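PDB 6SKY: Serine/threonine-protein kinase Tel1 from Chaetomium thermophilum, which probably acts as a DNA-damage sensor, transferring phosphate from ATP to serine or threonine in [ST]-Q sequences of its substrate proteins. Local coordinates for residues Arg2100-Leu2105 / Ala2150-Ala2155; Glu2310-Leu2315 / Gln2361-Val2366; Gly2759-His2764 / Ile2778-Ala2783. All coordinates share one frame; numbering follows the deposited sequence.

Contact 1: Arg2100-Leu2105 / Ala2150-Ala2155; sequences RDQSEL and AGLTSA
In the FAT domain, part of the alpha solenoid of this kinase, L2152 packs against D2101 and L2105 where the starts of two helices come together. Helix 2102-2119 and helix 2154-2174 each begin here, with helix 2124-2143 between them in the chain, and the first turn of one and the loop entering the other meet in a partly buried contact. The closest pair of backbone positions is the CA of D2101 and the CA of G2151, 6.4 Å apart.

L2152 carries the contact through one methyl. Its first torsion sets CG opposite the carbonyl carbon and beside the backbone N (chi1 -59°), and from there CD2 comes within 3.6 Å of D2101 O. The same methyl lies 4.2 Å from CD2 of L2105, a residue one turn into the helix. W2141 of helix 2124-2143 touches both leucines, so the small apolar cluster is shared by helices 2102-2119 and 2124-2143 and the loop leading into helix 2154-2174. D2101 O has a polar partner as well, since L2105 N donates a weak bond to it in the first turn; the L2152 methyl adds only van der Waals contact.

Q2102 runs past L2152 in the opposite direction, its chain bent at the second torsion (chi2 -85°). That bend carries NE2 to 3.6 Å from G2151 O, a close approach but no hydrogen bond. The amide nitrogen instead bonds to D2156 OD2, and T2153, the N-cap of helix 2154-2174, makes a weak bond to this same oxygen through OG1. One carboxylate thereby ties the start of its own helix to the start of the neighbouring one. Behind the contact, a salt bridge of 3.5 Å joins R2100 NE to E2104 OE2.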
loop_
_atom_site.group_PDB
_atom_site.type_symbol
_atom_site.label_atom_id
_atom_site.label_comp_id
_atom_site.label_asym_id
_atom_site.label_seq_id
_atom_site.Cartn_x
_atom_site.Cartn_y
_atom_site.Cartn_z
ATOM N N ARG A 2100 27.854 -36.410 -16.203
ATOM C CA ARG A 2100 29.147 -36.860 -16.681
ATOM C C ARG A 2100 29.769 -35.960 -17.733
ATOM O O ARG A 2100 30.988 -36.014 -17.912
ATOM C CB ARG A 2100 29.036 -38.284 -17.247
ATOM C CG ARG A 2100 28.850 -39.342 -16.180
ATOM C CD ARG A 2100 28.183 -40.599 -16.712
ATOM N NE ARG A 2100 26.779 -40.380 -17.047
ATOM C CZ ARG A 2100 25.886 -41.352 -17.213
ATOM N NH1 ARG A 2100 24.632 -41.057 -17.520
ATOM N NH2 ARG A 2100 26.244 -42.618 -17.066
ATOM N N ASP A 2101 28.989 -35.138 -18.427
ATOM C CA ASP A 2101 29.548 -34.268 -19.450
ATOM C C ASP A 2101 28.702 -33.006 -19.550
ATOM O O ASP A 2101 27.891 -32.707 -18.671
ATOM C CB ASP A 2101 29.652 -35.005 -20.787
ATOM C CG ASP A 2101 31.086 -35.198 -21.225
ATOM O OD1 ASP A 2101 31.985 -34.685 -20.527
ATOM O OD2 ASP A 2101 31.320 -35.862 -22.258
ATOM N N GLN A 2102 28.903 -32.259 -20.635
ATOM C CA GLN A 2102 28.225 -30.984 -20.825
ATOM C C GLN A 2102 26.797 -31.165 -21.311
ATOM O O GLN A 2102 25.898 -30.419 -20.901
ATOM C CB GLN A 2102 29.005 -30.133 -21.819
ATOM C CG GLN A 2102 30.416 -29.836 -21.396
ATOM C CD GLN A 2102 30.489 -28.639 -20.493
ATOM O OE1 GLN A 2102 29.522 -27.890 -20.368
ATOM N NE2 GLN A 2102 31.635 -28.445 -19.853
ATOM N N SER A 2103 26.571 -32.130 -22.201
ATOM C CA SER A 2103 25.225 -32.363 -22.706
ATOM C C SER A 2103 24.273 -32.732 -21.579
ATOM O O SER A 2103 23.111 -32.308 -21.571
ATOM C CB SER A 2103 25.254 -33.457 -23.766
ATOM O OG SER A 2103 25.977 -34.580 -23.303
ATOM N N GLU A 2104 24.756 -33.497 -20.604
ATOM C CA GLU A 2104 23.914 -33.851 -19.471
ATOM C C GLU A 2104 23.622 -32.642 -18.597
ATOM O O GLU A 2104 22.522 -32.524 -18.043
ATOM C CB GLU A 2104 24.585 -34.955 -18.668
ATOM C CG GLU A 2104 25.310 -35.945 -19.542
ATOM C CD GLU A 2104 25.257 -37.344 -18.994
ATOM O OE1 GLU A 2104 24.708 -37.526 -17.891
ATOM O OE2 GLU A 2104 25.760 -38.264 -19.671
ATOM N N LEU A 2105 24.578 -31.723 -18.487
ATOM C CA LEU A 2105 24.342 -30.495 -17.743
ATOM C C LEU A 2105 23.262 -29.652 -18.407
ATOM O O LEU A 2105 22.358 -29.133 -17.736
ATOM C CB LEU A 2105 25.648 -29.720 -17.636
ATOM C CG LEU A 2105 25.842 -28.808 -16.442
ATOM C CD1 LEU A 2105 25.472 -29.531 -15.176
ATOM C CD2 LEU A 2105 27.281 -28.376 -16.408
ATOM N N ALA A 2150 35.320 -35.314 -14.647
ATOM C CA ALA A 2150 36.601 -34.826 -15.148
ATOM C C ALA A 2150 36.433 -33.564 -15.984
ATOM O O ALA A 2150 37.051 -32.531 -15.704
ATOM C CB ALA A 2150 37.292 -35.919 -15.960
ATOM N N GLY A 2151 35.602 -33.626 -17.017
ATOM C CA GLY A 2151 35.543 -32.543 -17.976
ATOM C C GLY A 2151 34.604 -31.410 -17.626
ATOM O O GLY A 2151 34.146 -30.693 -18.518
ATOM N N LEU A 2152 34.312 -31.226 -16.345
ATOM C CA LEU A 2152 33.429 -30.159 -15.881
ATOM C C LEU A 2152 34.263 -29.186 -15.061
ATOM O O LEU A 2152 34.570 -29.447 -13.897
ATOM C CB LEU A 2152 32.273 -30.725 -15.072
ATOM C CG LEU A 2152 31.389 -31.725 -15.807
ATOM C CD1 LEU A 2152 30.512 -32.453 -14.828
ATOM C CD2 LEU A 2152 30.545 -31.016 -16.827
ATOM N N THR A 2153 34.632 -28.066 -15.673
ATOM C CA THR A 2153 35.445 -27.065 -15.007
ATOM C C THR A 2153 34.587 -26.250 -14.049
ATOM O O THR A 2153 33.372 -26.420 -13.964
ATOM C CB THR A 2153 36.117 -26.163 -16.034
ATOM O OG1 THR A 2153 35.119 -25.567 -16.863
ATOM C CG2 THR A 2153 37.048 -26.969 -16.901
ATOM N N SER A 2154 35.222 -25.348 -13.311
ATOM C CA SER A 2154 34.475 -24.527 -12.373
ATOM C C SER A 2154 33.674 -23.435 -13.063
ATOM O O SER A 2154 32.674 -22.976 -12.504
ATOM C CB SER A 2154 35.415 -23.900 -11.351
ATOM O OG SER A 2154 34.670 -23.258 -10.335
ATOM N N ALA A 2155 34.086 -23.012 -14.256
ATOM C CA ALA A 2155 33.301 -22.043 -15.005
ATOM C C ALA A 2155 31.953 -22.624 -15.406
ATOM O O ALA A 2155 30.936 -21.929 -15.360
ATOM C CB ALA A 2155 34.076 -21.583 -16.233
#

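Contact 2: Glu2310-Leu2315 / Gln2361-Val2366; sequences EDLARL and QELRRV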
loop_
_atom_site.group_PDB
_atom_site.type_symbol
_atom_site.label_atom_id
_atom_site.label_comp_id
_atom_site.label_asym_id
_atom_site.label_seq_id
_atom_site.Cartn_x
_atom_site.Cartn_y
_atom_site.Cartn_z
ATOM N N GLU A 2310 -7.728 17.267 -26.198
ATOM C CA GLU A 2310 -8.162 18.615 -25.848
ATOM C C GLU A 2310 -7.430 19.667 -26.670
ATOM O O GLU A 2310 -8.018 20.687 -27.038
ATOM C CB GLU A 2310 -7.955 18.865 -24.360
ATOM C CG GLU A 2310 -8.862 18.048 -23.469
ATOM C CD GLU A 2310 -8.424 18.088 -22.023
ATOM O OE1 GLU A 2310 -7.672 19.017 -21.657
ATOM O OE2 GLU A 2310 -8.820 17.187 -21.252
ATOM N N ASP A 2311 -6.150 19.445 -26.966
ATOM C CA ASP A 2311 -5.419 20.380 -27.815
ATOM C C ASP A 2311 -6.017 20.430 -29.212
ATOM O O ASP A 2311 -6.198 21.509 -29.787
ATOM C CB ASP A 2311 -3.945 19.989 -27.893
ATOM C CG ASP A 2311 -3.262 20.014 -26.550
ATOM O OD1 ASP A 2311 -3.921 20.368 -25.549
ATOM O OD2 ASP A 2311 -2.061 19.676 -26.492
ATOM N N LEU A 2312 -6.309 19.263 -29.784
ATOM C CA LEU A 2312 -6.910 19.224 -31.111
ATOM C C LEU A 2312 -8.280 19.877 -31.103
ATOM O O LEU A 2312 -8.631 20.611 -32.031
ATOM C CB LEU A 2312 -6.999 17.781 -31.603
ATOM C CG LEU A 2312 -7.557 17.546 -33.008
ATOM C CD1 LEU A 2312 -6.622 18.084 -34.066
ATOM C CD2 LEU A 2312 -7.817 16.078 -33.223
ATOM N N ALA A 2313 -9.059 19.651 -30.043
ATOM C CA ALA A 2313 -10.379 20.263 -29.955
ATOM C C ALA A 2313 -10.285 21.777 -29.830
ATOM O O ALA A 2313 -11.069 22.507 -30.447
ATOM C CB ALA A 2313 -11.147 19.679 -28.773
ATOM N N ARG A 2314 -9.340 22.267 -29.028
ATOM C CA ARG A 2314 -9.158 23.705 -28.876
ATOM C C ARG A 2314 -8.748 24.342 -30.194
ATOM O O ARG A 2314 -9.287 25.381 -30.587
ATOM C CB ARG A 2314 -8.120 23.987 -27.789
ATOM C CG ARG A 2314 -7.701 25.444 -27.695
ATOM C CD ARG A 2314 -6.669 25.680 -26.606
ATOM N NE ARG A 2314 -5.413 25.000 -26.883
ATOM C CZ ARG A 2314 -4.436 25.515 -27.619
ATOM N NH1 ARG A 2314 -3.323 24.828 -27.824
ATOM N NH2 ARG A 2314 -4.577 26.714 -28.156
ATOM N N LEU A 2315 -7.797 23.731 -30.897
ATOM C CA LEU A 2315 -7.395 24.277 -32.186
ATOM C C LEU A 2315 -8.534 24.222 -33.195
ATOM O O LEU A 2315 -8.657 25.118 -34.036
ATOM C CB LEU A 2315 -6.173 23.529 -32.711
ATOM C CG LEU A 2315 -4.931 23.599 -31.822
ATOM C CD1 LEU A 2315 -3.837 22.716 -32.375
ATOM C CD2 LEU A 2315 -4.444 25.024 -31.686
ATOM N N GLN A 2361 -1.950 26.376 -40.244
ATOM C CA GLN A 2361 -0.650 25.710 -40.234
ATOM C C GLN A 2361 -0.455 24.907 -38.953
ATOM O O GLN A 2361 0.032 23.767 -38.987
ATOM C CB GLN A 2361 0.463 26.739 -40.403
ATOM C CG GLN A 2361 1.706 26.197 -41.080
ATOM C CD GLN A 2361 2.704 27.285 -41.441
ATOM O OE1 GLN A 2361 2.518 28.451 -41.103
ATOM N NE2 GLN A 2361 3.770 26.904 -42.134
ATOM N N GLU A 2362 -0.845 25.479 -37.814
ATOM C CA GLU A 2362 -0.752 24.745 -36.556
ATOM C C GLU A 2362 -1.602 23.479 -36.584
ATOM O O GLU A 2362 -1.171 22.410 -36.124
ATOM C CB GLU A 2362 -1.179 25.645 -35.403
ATOM C CG GLU A 2362 -1.346 24.932 -34.079
ATOM C CD GLU A 2362 -0.041 24.771 -33.330
ATOM O OE1 GLU A 2362 1.026 25.002 -33.934
ATOM O OE2 GLU A 2362 -0.085 24.421 -32.134
ATOM N N LEU A 2363 -2.814 23.581 -37.127
ATOM C CA LEU A 2363 -3.700 22.425 -37.169
ATOM C C LEU A 2363 -3.170 21.352 -38.109
ATOM O O LEU A 2363 -3.270 20.157 -37.808
ATOM C CB LEU A 2363 -5.101 22.859 -37.579
ATOM C CG LEU A 2363 -6.191 21.827 -37.343
ATOM C CD1 LEU A 2363 -6.070 21.267 -35.948
ATOM C CD2 LEU A 2363 -7.543 22.465 -37.539
ATOM N N ARG A 2364 -2.606 21.750 -39.251
ATOM C CA ARG A 2364 -1.970 20.772 -40.127
ATOM C C ARG A 2364 -0.848 20.044 -39.409
ATOM O O ARG A 2364 -0.711 18.824 -39.535
ATOM C CB ARG A 2364 -1.427 21.439 -41.386
ATOM C CG ARG A 2364 -2.477 21.982 -42.316
ATOM C CD ARG A 2364 -3.528 20.946 -42.638
ATOM N NE ARG A 2364 -4.405 21.390 -43.717
ATOM C CZ ARG A 2364 -5.601 20.868 -43.970
ATOM N NH1 ARG A 2364 -6.331 21.332 -44.974
ATOM N NH2 ARG A 2364 -6.069 19.887 -43.214
ATOM N N ARG A 2365 -0.026 20.776 -38.660
ATOM C CA ARG A 2365 1.059 20.130 -37.927
ATOM C C ARG A 2365 0.521 19.083 -36.958
ATOM O O ARG A 2365 1.010 17.943 -36.915
ATOM C CB ARG A 2365 1.879 21.184 -37.187
ATOM C CG ARG A 2365 3.208 20.690 -36.662
ATOM C CD ARG A 2365 3.939 21.799 -35.945
ATOM N NE ARG A 2365 3.108 22.395 -34.908
ATOM C CZ ARG A 2365 3.058 21.963 -33.654
ATOM N NH1 ARG A 2365 2.268 22.562 -32.775
ATOM N NH2 ARG A 2365 3.799 20.930 -33.280
ATOM N N VAL A 2366 -0.503 19.445 -36.182
ATOM C CA VAL A 2366 -1.030 18.507 -35.189
ATOM C C VAL A 2366 -1.637 17.280 -35.862
ATOM O O VAL A 2366 -1.409 16.137 -35.437
ATOM C CB VAL A 2366 -2.044 19.210 -34.273
ATOM C CG1 VAL A 2366 -2.717 18.206 -33.376
ATOM C CG2 VAL A 2366 -1.345 20.244 -33.443
#
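L2315 meets L2363 across an antiparallel pair of long helices, 2306-2328 and 2348-2387, which follow one another in the chain and project from the body of the FAT region. The axes of the two short segments approach to 10.5 Å, with their N-to-C directions 152° apart, a spacing filled by branched aliphatic side chains.

L2315 illustrates how one residue spans such a seam. Its CB, directed at the partner helix, already touches it, lying 4.0 Å from CD1 of L2363. CG stands opposite the carbonyl carbon and beside the backbone N (chi1 -60°), a turn that sends both methyls across the interface. CD1 rests against two residues a turn apart, 3.7 Å from V2366 CG2 and 3.7 Å from E2362 CG. The other methyl, CD2, stays with the glutamate, 3.9 Å from E2362 CG, and the two side chains cross at about a right angle.

One turn earlier, L2312 repeats the theme with a single methyl: its CD1 lies 3.7 Å from L2363 CD1 and 4.0 Å from V2366 CG1. L2363 CD1 is thus shared by both leucines of segment 2310-2315.

E2362 divides its duties. Its CG joins the apolar seam, while the bend of its chain carries the carboxylate to R2365 on its own helix. R2365 NH1 donates to E2362 OE1 at 3.0 Å, reaching the oxygen from above the carboxylate plane, 44° out of it. The second subunit approaches here too, with its P2793 against R2314 and its T2703 against E2362.

With the ion pair kept within one helix, leucine and valine methyls and the glutamate methylene make the contact, consistent with a seam held by shape and apolar burial, with no hydrogen bond between the segments.

Contact 3: Gly2759-His2764 / Ile2778-Ala2783; sequences GDRHGH and IDLGVA. With AGS (phosphothiophosphoric acid-adenylate ester), chain C.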
loop_
_atom_site.group_PDB
_atom_site.type_symbol
_atom_site.label_atom_id
_atom_site.label_comp_id
_atom_site.label_asym_id
_atom_site.label_seq_id
_atom_site.Cartn_x
_atom_site.Cartn_y
_atom_site.Cartn_z
ATOM N N GLY A 2759 -28.684 -10.037 -16.252
ATOM C CA GLY A 2759 -29.975 -10.197 -15.623
ATOM C C GLY A 2759 -30.698 -11.417 -16.135
ATOM O O GLY A 2759 -30.117 -12.201 -16.883
ATOM N N ASP A 2760 -31.959 -11.589 -15.737
ATOM C CA ASP A 2760 -32.768 -12.752 -16.109
ATOM C C ASP A 2760 -32.235 -14.027 -15.460
ATOM O O ASP A 2760 -32.234 -15.094 -16.065
ATOM C CB ASP A 2760 -32.852 -12.899 -17.629
ATOM C CG ASP A 2760 -33.947 -13.829 -18.069
ATOM O OD1 ASP A 2760 -35.057 -13.760 -17.509
ATOM O OD2 ASP A 2760 -33.702 -14.620 -18.998
ATOM N N ARG A 2761 -31.793 -13.916 -14.215
ATOM C CA ARG A 2761 -31.137 -15.014 -13.509
ATOM C C ARG A 2761 -32.136 -15.790 -12.658
ATOM O O ARG A 2761 -31.980 -15.917 -11.458
ATOM C CB ARG A 2761 -30.001 -14.479 -12.647
ATOM C CG ARG A 2761 -28.849 -13.860 -13.396
ATOM C CD ARG A 2761 -28.141 -14.873 -14.230
ATOM N NE ARG A 2761 -28.577 -14.831 -15.612
ATOM C CZ ARG A 2761 -28.543 -15.866 -16.433
ATOM N NH1 ARG A 2761 -28.955 -15.739 -17.672
ATOM N NH2 ARG A 2761 -28.109 -17.030 -16.008
ATOM N N HIS A 2762 -33.172 -16.319 -13.294
ATOM C CA HIS A 2762 -34.131 -17.131 -12.569
ATOM C C HIS A 2762 -33.685 -18.588 -12.585
ATOM O O HIS A 2762 -32.609 -18.928 -13.064
ATOM C CB HIS A 2762 -35.535 -16.951 -13.135
ATOM C CG HIS A 2762 -35.643 -17.209 -14.601
ATOM N ND1 HIS A 2762 -36.002 -18.433 -15.117
ATOM C CD2 HIS A 2762 -35.462 -16.395 -15.663
ATOM C CE1 HIS A 2762 -36.020 -18.366 -16.434
ATOM N NE2 HIS A 2762 -35.696 -17.139 -16.791
ATOM N N GLY A 2763 -34.515 -19.464 -12.045
ATOM C CA GLY A 2763 -34.082 -20.826 -11.821
ATOM C C GLY A 2763 -33.990 -21.700 -13.042
ATOM O O GLY A 2763 -33.465 -22.806 -12.944
ATOM N N HIS A 2764 -34.494 -21.255 -14.182
ATOM C CA HIS A 2764 -34.430 -22.041 -15.402
ATOM C C HIS A 2764 -33.238 -21.691 -16.263
ATOM O O HIS A 2764 -33.025 -22.338 -17.287
ATOM C CB HIS A 2764 -35.707 -21.864 -16.209
ATOM C CG HIS A 2764 -36.857 -22.665 -15.693
ATOM N ND1 HIS A 2764 -38.134 -22.159 -15.604
ATOM C CD2 HIS A 2764 -36.923 -23.938 -15.240
ATOM C CE1 HIS A 2764 -38.936 -23.086 -15.116
ATOM N NE2 HIS A 2764 -38.226 -24.175 -14.887
ATOM N N ILE A 2778 -26.825 -20.070 -18.475
ATOM C CA ILE A 2778 -27.186 -20.062 -19.877
ATOM C C ILE A 2778 -28.098 -18.868 -20.105
ATOM O O ILE A 2778 -28.482 -18.179 -19.168
ATOM C CB ILE A 2778 -27.864 -21.375 -20.299
ATOM C CG1 ILE A 2778 -29.148 -21.578 -19.520
ATOM C CG2 ILE A 2778 -26.965 -22.536 -20.023
ATOM C CD1 ILE A 2778 -29.805 -22.851 -19.798
ATOM N N ASP A 2779 -28.423 -18.611 -21.370
ATOM C CA ASP A 2779 -29.409 -17.594 -21.732
ATOM C C ASP A 2779 -28.950 -16.210 -21.265
ATOM O O ASP A 2779 -29.619 -15.520 -20.505
ATOM C CB ASP A 2779 -30.773 -17.982 -21.147
ATOM C CG ASP A 2779 -31.937 -17.202 -21.731
ATOM O OD1 ASP A 2779 -31.879 -15.958 -21.808
ATOM O OD2 ASP A 2779 -32.946 -17.851 -22.081
ATOM N N LEU A 2780 -27.779 -15.809 -21.755
ATOM C CA LEU A 2780 -27.064 -14.648 -21.243
ATOM C C LEU A 2780 -27.345 -13.382 -22.040
ATOM O O LEU A 2780 -26.482 -12.512 -22.134
ATOM C CB LEU A 2780 -25.562 -14.924 -21.221
ATOM C CG LEU A 2780 -25.037 -16.061 -20.355
ATOM C CD1 LEU A 2780 -23.568 -16.210 -20.571
ATOM C CD2 LEU A 2780 -25.309 -15.798 -18.909
ATOM N N GLY A 2781 -28.537 -13.245 -22.599
ATOM C CA GLY A 2781 -28.795 -12.165 -23.526
ATOM C C GLY A 2781 -29.243 -10.851 -22.926
ATOM O O GLY A 2781 -29.096 -9.805 -23.558
ATOM N N VAL A 2782 -29.805 -10.884 -21.720
ATOM C CA VAL A 2782 -30.248 -9.671 -21.031
ATOM C C VAL A 2782 -29.072 -9.210 -20.179
ATOM O O VAL A 2782 -28.890 -9.643 -19.051
ATOM C CB VAL A 2782 -31.503 -9.917 -20.199
ATOM C CG1 VAL A 2782 -31.884 -8.685 -19.446
ATOM C CG2 VAL A 2782 -32.632 -10.352 -21.081
ATOM N N ALA A 2783 -28.253 -8.330 -20.733
ATOM C CA ALA A 2783 -27.073 -7.839 -20.051
ATOM C C ALA A 2783 -27.116 -6.324 -20.020
ATOM O O ALA A 2783 -28.080 -5.706 -20.463
ATOM C CB ALA A 2783 -25.795 -8.337 -20.726
HETATM P PG AGS C . -39.239 -19.982 -20.164
HETATM S S1G AGS C . -39.006 -19.526 -18.284
HETATM O O2G AGS C . -38.200 -19.227 -21.034
HETATM O O3G AGS C . -40.670 -19.591 -20.623
HETATM P PB AGS C . -37.611 -22.120 -20.358
HETATM O O1B AGS C . -36.714 -21.293 -19.531
HETATM O O2B AGS C . -37.807 -23.555 -19.875
HETATM O O3B AGS C . -39.053 -21.504 -20.393
HETATM P PA AGS C . -36.697 -23.584 -22.485
HETATM O O1A AGS C . -37.832 -24.071 -23.276
HETATM O O2A AGS C . -35.405 -23.383 -23.276
HETATM O O3A AGS C . -37.025 -22.196 -21.816
HETATM O "O5'" AGS C . -36.484 -24.602 -21.314
HETATM C "C5'" AGS C . -36.096 -25.945 -21.635
HETATM C "C4'" AGS C . -35.627 -26.647 -20.391
HETATM O "O4'" AGS C . -34.294 -27.147 -20.603
HETATM C "C3'" AGS C . -35.545 -25.784 -19.138
HETATM O "O3'" AGS C . -35.791 -26.555 -17.970
HETATM C "C2'" AGS C . -34.114 -25.256 -19.183
HETATM O "O2'" AGS C . -33.609 -25.039 -17.874
HETATM C "C1'" AGS C . -33.356 -26.403 -19.850
HETATM N N9 AGS C . -32.306 -25.953 -20.750
HETATM C C8 AGS C . -32.344 -24.871 -21.583
HETATM N N7 AGS C . -31.255 -24.702 -22.289
HETATM C C5 AGS C . -30.445 -25.753 -21.895
HETATM C C6 AGS C . -29.147 -26.140 -22.271
HETATM N N6 AGS C . -28.410 -25.487 -23.170
HETATM N N1 AGS C . -28.628 -27.236 -21.686
HETATM C C2 AGS C . -29.360 -27.893 -20.786
HETATM N N3 AGS C . -30.592 -27.623 -20.351
HETATM C C4 AGS C . -31.079 -26.532 -20.947
#
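I2778 immediately precedes the D2779-L2780-G2781 sequence, the counterpart in this family of the protein-kinase DFG, and its carbonyl meets R2761 of the catalytic-loop sequence DRH. I2778 O receives R2761 NH1 at 2.9 Å, nearly straight (164°) and in the plane of the guanidinium, while NH2 adds a weak second bond. The isoleucine side chain goes to the nucleotide: its CD1 lies 3.4 Å from N7 of the adenine. H2764 O, close to that methyl, accepts a hydrogen bond of 2.8 Å from the ribose O2'.

D2779 comes next. Its carboxylate, which together with N2765 forms the magnesium site, brings OD1 to 3.6 Å from D2760 OD2, the two planes being 64° apart; R2856 makes a salt bridge to the same OD1. L2780 lays CD2 over one face of the R2761 guanidinium, 3.9 Å from NH1; across the segments this group is bonded at its edge to I2778 O, and NE makes a weak bond to G2759 O. Beyond G2781, V2782 O takes a 2.8 Å bond from G2759 N, and its side chain rests against D2760 CB.

Both segments are loops flanking the strands 2766-2769 and 2775-2777. Helix 2616-2632 packs against D2779 and L2780, and helix 2854-2860 against D2760 and V2782.

Burial differs among the three: contact 2 is at the surface, contact 1 partly buried and contact 3 buried. Contacts 1 and 2 both belong to the FAT region yet share no helix, and their centres lie about 65 Å apart. Contact 1 joins the first turn of one helix to the loop entering another; contact 2 pairs the flanks of two long helices and also meets the second subunit. Contact 3 lies in the kinase domain, about 48 Å from contact 2 between centres. Apolar packing dominates contact 2, contact 1 mixes methyls with polar groups, and neither has a hydrogen bond between its segments, whereas contact 3 relies on carbonyl-directed bonds that organise loops around nucleotide and magnesium.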